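Local coordinates for protein biliverdin reductase (Synechocystis sp., PDB 5B3V) that probably reduces biliverdin to the open-chain bile pigment bilirubin, with bound NADPH as the hydride donor, at residues 24-29 with 51-56; 41-46 with 58-63. One frame throughout, in Å; residues are numbered along the deposited sequence.

Contact 1 (24-29 with 51-56); sequences AAQRRA and TAKFAD. With NAP (NADP nicotinamide-adenine-dinucleotide phosphate), chain E.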
ATOM      1  N   ALA A  24       6.029  -7.970  -5.477  1.00 30.43           N
ATOM      2  CA  ALA A  24       6.108  -6.580  -5.910  1.00 30.17           C
ATOM      3  C   ALA A  24       7.464  -6.268  -6.526  1.00 29.37           C
ATOM      4  O   ALA A  24       7.549  -5.531  -7.514  1.00 29.36           O
ATOM      5  CB  ALA A  24       5.833  -5.646  -4.731  1.00 29.46           C
ATOM      6  N   ALA A  25       8.536  -6.824  -5.956  1.00 28.68           N
ATOM      7  CA  ALA A  25       9.869  -6.571  -6.492  1.00 28.04           C
ATOM      8  C   ALA A  25      10.013  -7.118  -7.906  1.00 28.96           C
ATOM      9  O   ALA A  25      10.727  -6.539  -8.733  1.00 28.69           O
ATOM     10  CB  ALA A  25      10.930  -7.181  -5.576  1.00 26.60           C
ATOM     11  N   GLN A  26       9.336  -8.227  -8.206  1.00 29.72           N
ATOM     12  CA  GLN A  26       9.489  -8.852  -9.516  1.00 30.57           C
ATOM     13  C   GLN A  26       8.751  -8.067 -10.595  1.00 31.97           C
ATOM     14  O   GLN A  26       9.276  -7.866 -11.698  1.00 31.79           O
ATOM     15  CB  GLN A  26       9.004 -10.299  -9.462  1.00 31.07           C
ATOM     16  CG  GLN A  26       9.905 -11.205  -8.637  1.00 29.93           C
ATOM     17  CD  GLN A  26       9.229 -12.499  -8.231  1.00 29.82           C
ATOM     18  OE1 GLN A  26       8.364 -13.011  -8.938  1.00 29.85           O
ATOM     19  NE2 GLN A  26       9.625 -13.034  -7.081  1.00 29.07           N
ATOM     20  N   ARG A  27       7.525  -7.624 -10.298  1.00 32.19           N
ATOM     21  CA  ARG A  27       6.786  -6.797 -11.247  1.00 33.02           C
ATOM     22  C   ARG A  27       7.556  -5.525 -11.578  1.00 31.74           C
ATOM     23  O   ARG A  27       7.538  -5.057 -12.722  1.00 31.65           O
ATOM     24  CB  ARG A  27       5.406  -6.448 -10.688  1.00 34.21           C
ATOM     25  CG  ARG A  27       4.644  -7.605 -10.057  1.00 34.97           C
ATOM     26  CD  ARG A  27       3.936  -8.479 -11.090  1.00 41.57           C
ATOM     27  NE  ARG A  27       4.826  -9.464 -11.698  1.00 41.24           N
ATOM     28  CZ  ARG A  27       5.334 -10.512 -11.055  1.00 38.71           C
ATOM     29  NH1 ARG A  27       5.052 -10.715  -9.777  1.00 37.44           N
ATOM     30  NH2 ARG A  27       6.134 -11.357 -11.690  1.00 36.99           N
ATOM     31  N   ARG A  28       8.235  -5.016 -10.606  1.00 30.52           N
ATOM     32  CA  ARG A  28       9.059  -3.836 -10.842  1.00 30.34           C
ATOM     33  C   ARG A  28      10.226  -4.158 -11.764  1.00 30.86           C
ATOM     34  O   ARG A  28      10.503  -3.413 -12.713  1.00 31.06           O
ATOM     35  CB  ARG A  28       9.564  -3.282  -9.511  1.00 28.42           C
ATOM     36  CG  ARG A  28       8.463  -2.763  -8.620  1.00 28.29           C
ATOM     37  CD  ARG A  28       7.866  -1.496  -9.196  1.00 28.64           C
ATOM     38  NE  ARG A  28       6.893  -0.889  -8.294  1.00 28.35           N
ATOM     39  CZ  ARG A  28       6.468   0.367  -8.389  1.00 27.72           C
ATOM     40  NH1 ARG A  28       6.939   1.160  -9.342  1.00 28.03           N
ATOM     41  NH2 ARG A  28       5.580   0.834  -7.522  1.00 27.36           N
ATOM     42  N   ALA A  29      10.930  -5.201 -11.472  1.00 30.93           N
ATOM     43  CA  ALA A  29      12.050  -5.602 -12.315  1.00 31.06           C
ATOM     44  C   ALA A  29      11.608  -5.775 -13.763  1.00 32.21           C
ATOM     45  O   ALA A  29      12.272  -5.296 -14.689  1.00 32.55           O
ATOM     46  CB  ALA A  29      12.673  -6.892 -11.777  1.00 30.62           C
ATOM     47  N   THR A  51      17.117 -14.944  -3.597  1.00 27.94           N
ATOM     48  CA  THR A  51      18.113 -14.026  -4.141  1.00 28.29           C
ATOM     49  C   THR A  51      18.726 -14.591  -5.418  1.00 28.81           C
ATOM     50  O   THR A  51      19.013 -13.844  -6.362  1.00 28.53           O
ATOM     51  CB  THR A  51      19.190 -13.738  -3.094  1.00 28.34           C
ATOM     52  OG1 THR A  51      18.695 -12.771  -2.158  1.00 27.04           O
ATOM     53  CG2 THR A  51      20.452 -13.193  -3.744  1.00 29.22           C
ATOM     54  N   ALA A  52      18.904 -15.913  -5.478  1.00 29.02           N
ATOM     55  CA  ALA A  52      19.438 -16.543  -6.680  1.00 30.61           C
ATOM     56  C   ALA A  52      18.395 -16.618  -7.789  1.00 30.33           C
ATOM     57  O   ALA A  52      18.721 -16.411  -8.963  1.00 31.29           O
ATOM     58  CB  ALA A  52      19.968 -17.937  -6.347  1.00 29.89           C
ATOM     59  N   LYS A  53      17.142 -16.926  -7.439  1.00 29.90           N
ATOM     60  CA  LYS A  53      16.066 -16.918  -8.427  1.00 31.00           C
ATOM     61  C   LYS A  53      15.949 -15.548  -9.078  1.00 31.52           C
ATOM     62  O   LYS A  53      15.954 -15.425 -10.308  1.00 32.55           O
ATOM     63  CB  LYS A  53      14.745 -17.313  -7.763  1.00 31.88           C
ATOM     64  CG  LYS A  53      13.667 -17.851  -8.709  1.00 36.02           C
ATOM     65  CD  LYS A  53      13.001 -16.771  -9.556  1.00 36.57           C
ATOM     66  CE  LYS A  53      12.393 -15.681  -8.695  1.00 38.65           C
ATOM     67  NZ  LYS A  53      12.050 -14.481  -9.504  1.00 32.59           N
ATOM     68  N   PHE A  54      15.829 -14.505  -8.254  1.00 30.49           N
ATOM     69  CA  PHE A  54      15.734 -13.140  -8.757  1.00 30.30           C
ATOM     70  C   PHE A  54      16.923 -12.796  -9.645  1.00 30.64           C
ATOM     71  O   PHE A  54      16.761 -12.227 -10.730  1.00 31.31           O
ATOM     72  CB  PHE A  54      15.639 -12.174  -7.577  1.00 28.95           C
ATOM     73  CG  PHE A  54      15.187 -10.795  -7.948  1.00 27.92           C
ATOM     74  CD1 PHE A  54      13.856 -10.421  -7.804  1.00 27.72           C
ATOM     75  CD2 PHE A  54      16.090  -9.863  -8.428  1.00 27.69           C
ATOM     76  CE1 PHE A  54      13.436  -9.146  -8.138  1.00 27.20           C
ATOM     77  CE2 PHE A  54      15.679  -8.591  -8.764  1.00 27.18           C
ATOM     78  CZ  PHE A  54      14.348  -8.231  -8.619  1.00 26.84           C
ATOM     79  N   ALA A  55      18.132 -13.141  -9.198  1.00 30.42           N
ATOM     80  CA  ALA A  55      19.327 -12.822  -9.974  1.00 31.33           C
ATOM     81  C   ALA A  55      19.324 -13.549 -11.313  1.00 33.25           C
ATOM     82  O   ALA A  55      19.642 -12.962 -12.353  1.00 33.37           O
ATOM     83  CB  ALA A  55      20.580 -13.170  -9.171  1.00 31.18           C
ATOM     84  N   ASP A  56      18.962 -14.834 -11.305  1.00 34.77           N
ATOM     85  CA  ASP A  56      18.928 -15.600 -12.548  1.00 36.97           C
ATOM     86  C   ASP A  56      17.813 -15.115 -13.467  1.00 36.32           C
ATOM     87  O   ASP A  56      18.003 -15.019 -14.686  1.00 40.67           O
ATOM     88  CB  ASP A  56      18.759 -17.087 -12.240  1.00 41.58           C
ATOM     89  CG  ASP A  56      19.039 -17.967 -13.442  1.00 54.16           C
ATOM     90  OD1 ASP A  56      18.105 -18.229 -14.231  1.00 54.20           O
ATOM     91  OD2 ASP A  56      20.201 -18.395 -13.596  1.00 60.10           O
TER
HETATM   92  PA  NAP E 401       6.857 -10.737  -0.551  1.00 25.14           P
HETATM   93  O1A NAP E 401       6.490 -11.298  -1.867  1.00 26.98           O
HETATM   94  O2A NAP E 401       6.832 -11.609   0.639  1.00 26.97           O
HETATM   95  O5B NAP E 401       8.352 -10.140  -0.694  1.00 27.68           O
HETATM   96  C5B NAP E 401       9.199  -9.702   0.372  1.00 24.96           C
HETATM   97  C4B NAP E 401      10.705  -9.750  -0.005  1.00 24.86           C
HETATM   98  O4B NAP E 401      10.719 -10.048   1.439  1.00 24.83           O
HETATM   99  C3B NAP E 401      11.717 -10.900  -0.295  1.00 25.44           C
HETATM  100  O3B NAP E 401      13.018 -10.358  -0.548  1.00 29.61           O
HETATM  101  C2B NAP E 401      11.609 -11.543   1.049  1.00 25.52           C
HETATM  102  O2B NAP E 401      12.561 -12.600   1.375  1.00 26.31           O
HETATM  103  C1B NAP E 401      12.060 -10.275   1.777  1.00 24.89           C
HETATM  104  N9A NAP E 401      12.071 -10.560   3.214  1.00 25.04           N
HETATM  105  C8A NAP E 401      11.271 -11.430   3.822  1.00 25.30           C
HETATM  106  N7A NAP E 401      11.604 -11.452   5.110  1.00 25.28           N
HETATM  107  C5A NAP E 401      12.627 -10.618   5.291  1.00 25.50           C
HETATM  108  C6A NAP E 401      13.308 -10.296   6.392  1.00 25.28           C
HETATM  109  N6A NAP E 401      12.919 -10.896   7.514  1.00 26.01           N
HETATM  110  N1A NAP E 401      14.323  -9.420   6.373  1.00 24.79           N
HETATM  111  C2A NAP E 401      14.668  -8.831   5.153  1.00 24.02           C
HETATM  112  N3A NAP E 401      13.937  -9.187   4.009  1.00 23.68           N
HETATM  113  C4A NAP E 401      12.945 -10.092   4.107  1.00 24.63           C
HETATM  114  O3  NAP E 401       5.858  -9.501  -0.232  1.00 26.08           O
HETATM  115  PN  NAP E 401       5.277  -8.336  -1.192  1.00 26.02           P
HETATM  116  O1N NAP E 401       3.803  -8.442  -1.203  1.00 28.53           O
HETATM  117  O2N NAP E 401       6.031  -8.358  -2.463  1.00 27.06           O
HETATM  118  O5D NAP E 401       5.668  -6.986  -0.403  1.00 24.94           O
HETATM  119  C5D NAP E 401       6.716  -6.039  -0.585  1.00 23.77           C
HETATM  120  C4D NAP E 401       6.341  -4.772   0.242  1.00 23.48           C
HETATM  121  O4D NAP E 401       5.153  -4.900  -0.656  1.00 27.62           O
HETATM  122  C3D NAP E 401       5.390  -4.476   1.435  1.00 22.47           C
HETATM  123  O3D NAP E 401       5.411  -3.077   1.724  1.00 22.30           O
HETATM  124  C2D NAP E 401       4.099  -4.858   0.814  1.00 24.37           C
HETATM  125  O2D NAP E 401       3.007  -4.471   1.654  1.00 24.52           O
HETATM  126  C1D NAP E 401       4.237  -3.874  -0.298  1.00 24.61           C
HETATM  127  N1N NAP E 401       3.059  -3.981  -1.180  1.00 26.47           N
HETATM  128  C2N NAP E 401       2.821  -5.186  -1.839  1.00 28.09           C
HETATM  129  C3N NAP E 401       1.720  -5.311  -2.674  1.00 30.36           C
HETATM  130  C7N NAP E 401       1.497  -6.505  -3.341  1.00 32.68           C
HETATM  131  O7N NAP E 401       2.189  -7.497  -3.131  1.00 32.86           O
HETATM  132  N7N NAP E 401       0.473  -6.489  -4.176  1.00 34.73           N
HETATM  133  C4N NAP E 401       0.865  -4.236  -2.885  1.00 29.36           C
HETATM  134  C5N NAP E 401       1.094  -3.035  -2.227  1.00 26.75           C
HETATM  135  C6N NAP E 401       2.189  -2.902  -1.381  1.00 25.38           C
HETATM  136  P2B NAP E 401      12.697 -14.054   0.736  1.00 26.01           P
HETATM  137  O1X NAP E 401      12.968 -14.866   1.929  1.00 26.37           O
HETATM  138  O2X NAP E 401      11.407 -14.291   0.074  1.00 27.12           O
HETATM  139  O3X NAP E 401      13.843 -13.906  -0.190  1.00 29.91           O

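Contact 2 (41-46 with 58-63); sequences VSFWGN and FGVRPQ. With NAP (NADP nicotinamide-adenine-dinucleotide phosphate), chain E.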
ATOM      1  N   VAL A  41      19.938  -2.031 -12.141  1.00 27.85           N
ATOM      2  CA  VAL A  41      21.372  -2.125 -11.900  1.00 27.83           C
ATOM      3  C   VAL A  41      21.700  -3.161 -10.835  1.00 26.99           C
ATOM      4  O   VAL A  41      22.529  -4.044 -11.054  1.00 26.80           O
ATOM      5  CB  VAL A  41      21.934  -0.737 -11.524  1.00 28.56           C
ATOM      6  CG1 VAL A  41      23.404  -0.840 -11.171  1.00 31.17           C
ATOM      7  CG2 VAL A  41      21.724   0.225 -12.673  1.00 29.78           C
ATOM      8  N   SER A  42      21.062  -3.068  -9.668  1.00 25.94           N
ATOM      9  CA  SER A  42      21.374  -3.946  -8.549  1.00 25.36           C
ATOM     10  C   SER A  42      20.084  -4.334  -7.836  1.00 24.89           C
ATOM     11  O   SER A  42      18.996  -3.844  -8.159  1.00 24.74           O
ATOM     12  CB  SER A  42      22.367  -3.284  -7.589  1.00 25.06           C
ATOM     13  OG  SER A  42      21.885  -2.030  -7.136  1.00 24.95           O
ATOM     14  N   PHE A  43      20.212  -5.230  -6.862  1.00 23.99           N
ATOM     15  CA  PHE A  43      19.085  -5.649  -6.040  1.00 23.61           C
ATOM     16  C   PHE A  43      19.624  -6.284  -4.766  1.00 23.74           C
ATOM     17  O   PHE A  43      20.766  -6.749  -4.723  1.00 23.63           O
ATOM     18  CB  PHE A  43      18.162  -6.620  -6.785  1.00 24.17           C
ATOM     19  CG  PHE A  43      18.612  -8.052  -6.739  1.00 25.18           C
ATOM     20  CD1 PHE A  43      18.104  -8.923  -5.790  1.00 25.17           C
ATOM     21  CD2 PHE A  43      19.539  -8.527  -7.650  1.00 26.30           C
ATOM     22  CE1 PHE A  43      18.516 -10.240  -5.752  1.00 26.20           C
ATOM     23  CE2 PHE A  43      19.954  -9.843  -7.619  1.00 27.25           C
ATOM     24  CZ  PHE A  43      19.441 -10.700  -6.669  1.00 27.43           C
ATOM     25  N   TRP A  44      18.787  -6.296  -3.728  1.00 23.15           N
ATOM     26  CA  TRP A  44      19.130  -6.915  -2.454  1.00 22.67           C
ATOM     27  C   TRP A  44      17.962  -7.769  -1.981  1.00 22.57           C
ATOM     28  O   TRP A  44      16.800  -7.392  -2.155  1.00 22.81           O
ATOM     29  CB  TRP A  44      19.485  -5.858  -1.399  1.00 21.73           C
ATOM     30  CG  TRP A  44      19.713  -6.423  -0.040  1.00 21.55           C
ATOM     31  CD1 TRP A  44      20.840  -7.039   0.415  1.00 21.42           C
ATOM     32  CD2 TRP A  44      18.791  -6.413   1.054  1.00 21.48           C
ATOM     33  NE1 TRP A  44      20.675  -7.421   1.725  1.00 21.05           N
ATOM     34  CE2 TRP A  44      19.425  -7.047   2.140  1.00 20.97           C
ATOM     35  CE3 TRP A  44      17.489  -5.931   1.221  1.00 20.94           C
ATOM     36  CZ2 TRP A  44      18.801  -7.213   3.376  1.00 20.36           C
ATOM     37  CZ3 TRP A  44      16.873  -6.096   2.445  1.00 20.73           C
ATOM     38  CH2 TRP A  44      17.527  -6.731   3.508  1.00 20.73           C
ATOM     39  N   GLY A  45      18.275  -8.921  -1.392  1.00 23.01           N
ATOM     40  CA  GLY A  45      17.242  -9.844  -0.960  1.00 23.86           C
ATOM     41  C   GLY A  45      17.423 -10.390   0.442  1.00 23.81           C
ATOM     42  O   GLY A  45      17.997  -9.728   1.312  1.00 23.09           O
ATOM     43  N   ASN A  46      16.837 -11.538   0.690  1.00 25.56           N
ATOM     44  CA  ASN A  46      16.844 -12.160   1.990  1.00 26.22           C
ATOM     45  C   ASN A  46      17.320 -13.599   1.976  1.00 26.65           C
ATOM     46  O   ASN A  46      18.438 -13.820   2.234  1.00 27.25           O
ATOM     47  CB  ASN A  46      15.471 -11.961   2.630  1.00 26.18           C
ATOM     48  CG  ASN A  46      15.341 -12.588   3.971  1.00 27.18           C
ATOM     49  OD1 ASN A  46      14.576 -13.502   4.144  1.00 27.70           O
ATOM     50  ND2 ASN A  46      16.059 -12.094   4.912  1.00 27.11           N
ATOM     51  N   PHE A  58      16.336 -12.143 -13.710  1.00 33.84           N
ATOM     52  CA  PHE A  58      16.514 -10.792 -14.204  1.00 34.80           C
ATOM     53  C   PHE A  58      17.853 -10.318 -14.646  1.00 35.03           C
ATOM     54  O   PHE A  58      17.979  -9.228 -15.070  1.00 35.85           O
ATOM     55  CB  PHE A  58      15.960  -9.813 -13.178  1.00 33.30           C
ATOM     56  CG  PHE A  58      14.496  -9.961 -12.956  1.00 32.02           C
ATOM     57  CD1 PHE A  58      13.608  -9.595 -13.929  1.00 32.44           C
ATOM     58  CD2 PHE A  58      14.014 -10.513 -11.813  1.00 30.69           C
ATOM     59  CE1 PHE A  58      12.261  -9.744 -13.749  1.00 32.77           C
ATOM     60  CE2 PHE A  58      12.675 -10.670 -11.629  1.00 30.08           C
ATOM     61  CZ  PHE A  58      11.794 -10.284 -12.594  1.00 31.42           C
ATOM     62  N   GLY A  59      18.854 -11.149 -14.527  1.00 34.11           N
ATOM     63  CA  GLY A  59      20.182 -10.788 -14.930  1.00 33.40           C
ATOM     64  C   GLY A  59      20.858  -9.702 -14.160  1.00 32.75           C
ATOM     65  O   GLY A  59      21.562  -8.947 -14.727  1.00 32.24           O
ATOM     66  N   VAL A  60      20.652  -9.649 -12.869  1.00 32.40           N
ATOM     67  CA  VAL A  60      21.237  -8.624 -12.052  1.00 31.58           C
ATOM     68  C   VAL A  60      22.019  -9.257 -10.944  1.00 31.33           C
ATOM     69  O   VAL A  60      21.667 -10.296 -10.523  1.00 30.94           O
ATOM     70  CB  VAL A  60      20.137  -7.672 -11.518  1.00 30.45           C
ATOM     71  CG1 VAL A  60      20.641  -6.830 -10.395  1.00 27.66           C
ATOM     72  CG2 VAL A  60      19.692  -6.725 -12.591  1.00 30.96           C
ATOM     73  N   ARG A  61      23.079  -8.636 -10.464  1.00 32.35           N
ATOM     74  CA  ARG A  61      23.832  -9.233  -9.371  1.00 32.41           C
ATOM     75  C   ARG A  61      23.474  -8.589  -8.034  1.00 29.06           C
ATOM     76  O   ARG A  61      23.177  -7.390  -7.968  1.00 27.98           O
ATOM     77  CB  ARG A  61      25.335  -9.101  -9.617  1.00 38.22           C
ATOM     78  CG  ARG A  61      25.860 -10.069 -10.660  1.00 41.97           C
ATOM     79  CD  ARG A  61      27.213  -9.636 -11.203  1.00 50.11           C
ATOM     80  NE  ARG A  61      27.151  -8.347 -11.889  1.00 56.24           N
ATOM     81  CZ  ARG A  61      27.451  -7.179 -11.328  1.00 59.25           C
ATOM     82  NH1 ARG A  61      27.841  -7.123 -10.062  1.00 56.28           N
ATOM     83  NH2 ARG A  61      27.363  -6.063 -12.038  1.00 59.39           N
ATOM     84  N   PRO A  62      23.503  -9.372  -6.950  1.00 28.55           N
ATOM     85  CA  PRO A  62      22.998  -8.876  -5.665  1.00 26.87           C
ATOM     86  C   PRO A  62      24.033  -8.194  -4.783  1.00 25.75           C
ATOM     87  O   PRO A  62      25.159  -8.674  -4.623  1.00 25.74           O
ATOM     88  CB  PRO A  62      22.465 -10.151  -5.001  1.00 26.91           C
ATOM     89  CG  PRO A  62      23.382 -11.222  -5.506  1.00 28.16           C
ATOM     90  CD  PRO A  62      23.770 -10.823  -6.916  1.00 28.95           C
ATOM     91  N   GLN A  63      23.642  -7.064  -4.194  1.00 25.05           N
ATOM     92  CA  GLN A  63      24.462  -6.425  -3.176  1.00 24.19           C
ATOM     93  C   GLN A  63      24.512  -7.295  -1.924  1.00 23.92           C
ATOM     94  O   GLN A  63      23.612  -8.097  -1.659  1.00 23.87           O
ATOM     95  CB  GLN A  63      23.910  -5.040  -2.835  1.00 23.42           C
ATOM     96  CG  GLN A  63      23.827  -4.077  -4.017  1.00 23.14           C
ATOM     97  CD  GLN A  63      25.166  -3.448  -4.368  1.00 23.11           C
ATOM     98  OE1 GLN A  63      26.216  -3.887  -3.897  1.00 23.19           O
ATOM     99  NE2 GLN A  63      25.133  -2.412  -5.198  1.00 23.72           N
TER
HETATM  100  PA  NAP E 401       6.857 -10.737  -0.551  1.00 25.14           P
HETATM  101  O1A NAP E 401       6.490 -11.298  -1.867  1.00 26.98           O
HETATM  102  O2A NAP E 401       6.832 -11.609   0.639  1.00 26.97           O
HETATM  103  O5B NAP E 401       8.352 -10.140  -0.694  1.00 27.68           O
HETATM  104  C5B NAP E 401       9.199  -9.702   0.372  1.00 24.96           C
HETATM  105  C4B NAP E 401      10.705  -9.750  -0.005  1.00 24.86           C
HETATM  106  O4B NAP E 401      10.719 -10.048   1.439  1.00 24.83           O
HETATM  107  C3B NAP E 401      11.717 -10.900  -0.295  1.00 25.44           C
HETATM  108  O3B NAP E 401      13.018 -10.358  -0.548  1.00 29.61           O
HETATM  109  C2B NAP E 401      11.609 -11.543   1.049  1.00 25.52           C
HETATM  110  O2B NAP E 401      12.561 -12.600   1.375  1.00 26.31           O
HETATM  111  C1B NAP E 401      12.060 -10.275   1.777  1.00 24.89           C
HETATM  112  N9A NAP E 401      12.071 -10.560   3.214  1.00 25.04           N
HETATM  113  C8A NAP E 401      11.271 -11.430   3.822  1.00 25.30           C
HETATM  114  N7A NAP E 401      11.604 -11.452   5.110  1.00 25.28           N
HETATM  115  C5A NAP E 401      12.627 -10.618   5.291  1.00 25.50           C
HETATM  116  C6A NAP E 401      13.308 -10.296   6.392  1.00 25.28           C
HETATM  117  N6A NAP E 401      12.919 -10.896   7.514  1.00 26.01           N
HETATM  118  N1A NAP E 401      14.323  -9.420   6.373  1.00 24.79           N
HETATM  119  C2A NAP E 401      14.668  -8.831   5.153  1.00 24.02           C
HETATM  120  N3A NAP E 401      13.937  -9.187   4.009  1.00 23.68           N
HETATM  121  C4A NAP E 401      12.945 -10.092   4.107  1.00 24.63           C
HETATM  122  O3  NAP E 401       5.858  -9.501  -0.232  1.00 26.08           O
HETATM  123  PN  NAP E 401       5.277  -8.336  -1.192  1.00 26.02           P
HETATM  124  O1N NAP E 401       3.803  -8.442  -1.203  1.00 28.53           O
HETATM  125  O2N NAP E 401       6.031  -8.358  -2.463  1.00 27.06           O
HETATM  126  O5D NAP E 401       5.668  -6.986  -0.403  1.00 24.94           O
HETATM  127  C5D NAP E 401       6.716  -6.039  -0.585  1.00 23.77           C
HETATM  128  C4D NAP E 401       6.341  -4.772   0.242  1.00 23.48           C
HETATM  129  O4D NAP E 401       5.153  -4.900  -0.656  1.00 27.62           O
HETATM  130  C3D NAP E 401       5.390  -4.476   1.435  1.00 22.47           C
HETATM  131  O3D NAP E 401       5.411  -3.077   1.724  1.00 22.30           O
HETATM  132  C2D NAP E 401       4.099  -4.858   0.814  1.00 24.37           C
HETATM  133  O2D NAP E 401       3.007  -4.471   1.654  1.00 24.52           O
HETATM  134  C1D NAP E 401       4.237  -3.874  -0.298  1.00 24.61           C
HETATM  135  N1N NAP E 401       3.059  -3.981  -1.180  1.00 26.47           N
HETATM  136  C2N NAP E 401       2.821  -5.186  -1.839  1.00 28.09           C
HETATM  137  C3N NAP E 401       1.720  -5.311  -2.674  1.00 30.36           C
HETATM  138  C7N NAP E 401       1.497  -6.505  -3.341  1.00 32.68           C
HETATM  139  O7N NAP E 401       2.189  -7.497  -3.131  1.00 32.86           O
HETATM  140  N7N NAP E 401       0.473  -6.489  -4.176  1.00 34.73           N
HETATM  141  C4N NAP E 401       0.865  -4.236  -2.885  1.00 29.36           C
HETATM  142  C5N NAP E 401       1.094  -3.035  -2.227  1.00 26.75           C
HETATM  143  C6N NAP E 401       2.189  -2.902  -1.381  1.00 25.38           C
HETATM  144  P2B NAP E 401      12.697 -14.054   0.736  1.00 26.01           P
HETATM  145  O1X NAP E 401      12.968 -14.866   1.929  1.00 26.37           O
HETATM  146  O2X NAP E 401      11.407 -14.291   0.074  1.00 27.12           O
HETATM  147  O3X NAP E 401      13.843 -13.906  -0.190  1.00 29.91           O
HETATM  148  O   HOH W   1      23.143  -0.702  -5.466  1.00 23.82           O

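Contact 1 (24-29 with 51-56)
Phe54 has its CG anti to the backbone N (chi1 -165°), and this torsion carries its ring out from helix 51-56 to Ala25, Gln26 and Ala29 on helix 24-29. Gln26 has CG anti to its carbonyl carbon instead (chi1 -69°), with an extended chain beyond, and runs antiparallel alongside the ring. The helix axes are nearly parallel but 11.7 Å apart at closest, a gap that one large ring can span. Small residues face it: Ala29 CB lies 3.8 Å from Phe54 CZ, and Ala25 CB 4.1 Å from Phe54 CE1. Their methyl groups point toward helix 51-56 and let the ring lie close to the backbone of 24-29. The carbonyl of Ala25 meets the ring at its edge, with O 3.8 Å from CE1, so that the slightly positive C-H rim faces a backbone oxygen. Obliquely to the ring, Gln26 CG adds aliphatic cover 4.1 Å from CD1. Next to the ring, Lys53 bends at chi2 and chi3 and lies across Gln26. Its NZ is 4.0 Å from Gln26 OE1, the only acceptor of the amide, so the contact is loose and no hydrogen bond forms, while NE2 donates to Thr21 O. Near the start of helix 23-34, Ala24 N donates a nearly straight bond of 3.0 Å to the phosphate oxygen O2N of NADP, as in the phosphate-binding helix start of Rossmann folds. Ala25 and Ala29 also rest on Ile18 of strand 14-19, Ala29 reaches Leu40 of strand 38-44, and Phe287 of helix 286-300 covers Ala24, Arg27 and Arg28.

Contact 2 (41-46 with 58-63)
The carbonyl oxygen of Phe43 takes the hydrogen bond of Gln63 N, at 2.9 Å and a fair N-H...O angle of 151°. This is the one hydrogen bond between the segments, and Pro62 CA lies close to the same oxygen, 3.2 Å away. Proline suits this place on the short, weakly bonded strand 61-62, because its N faces away from strand 38-44. Phe43 places its CG between its backbone N and carbonyl carbon (chi1 84°), which lays the ring alongside Pro62, both pointing the same way. Pro62 CB then sits over one face, 3.9 Å from the ring centroid, a CH-pi contact that suits a rigid, apolar proline. Val60 runs antiparallel alongside the ring, its CG1 touching Phe43 CD2, while the carbonyl oxygen of Val60 lies at the ring edge. Its branched, compact side chain also packs against the backbone of Val41 and Ser42. Gly59, with positive phi, lets the chain turn out of the helix before Val60. Farther along, Trp44 presents its pyrrole edge to Gln63 O, 3.6 Å from CD1, and at its other end CH2 comes within 3.9 Å of the adenine carbon C2A of NADP. A water accepts hydrogen bonds from both Ser42 OG and Gln63 NE2 and so bridges them. Asn46, after the strand, belongs to the NADP site. The two strands frame the beta-alpha-beta unit whose helix 48-58 brings Thr51 and Ala55 against Phe43; strand 14-19 bonds the far edge of strand 38-44, and Leu69 of helix 66-71 packs on Ser42, Trp44 and Gln63.

Overall arrangement
Both contacts belong to the NAD-binding Rossmann domain and touch the same NADP, from different ends: contact 1 reaches the phosphate oxygen beside the nicotinamide ribose, contact 2 the adenosine end. Contact 1 is buried helix-to-helix packing with no hydrogen bond across it, and an aromatic ring fills the gap. Contact 2 lies at the sheet margin, only partly buried, with 61-62 as an outermost strand, and adds a backbone hydrogen bond and a water to its apolar contacts. The segments alternate along the chain, and the rings of Phe54 and Phe43 meet, so the helix layer over the sheet continues directly into the strand pair beneath.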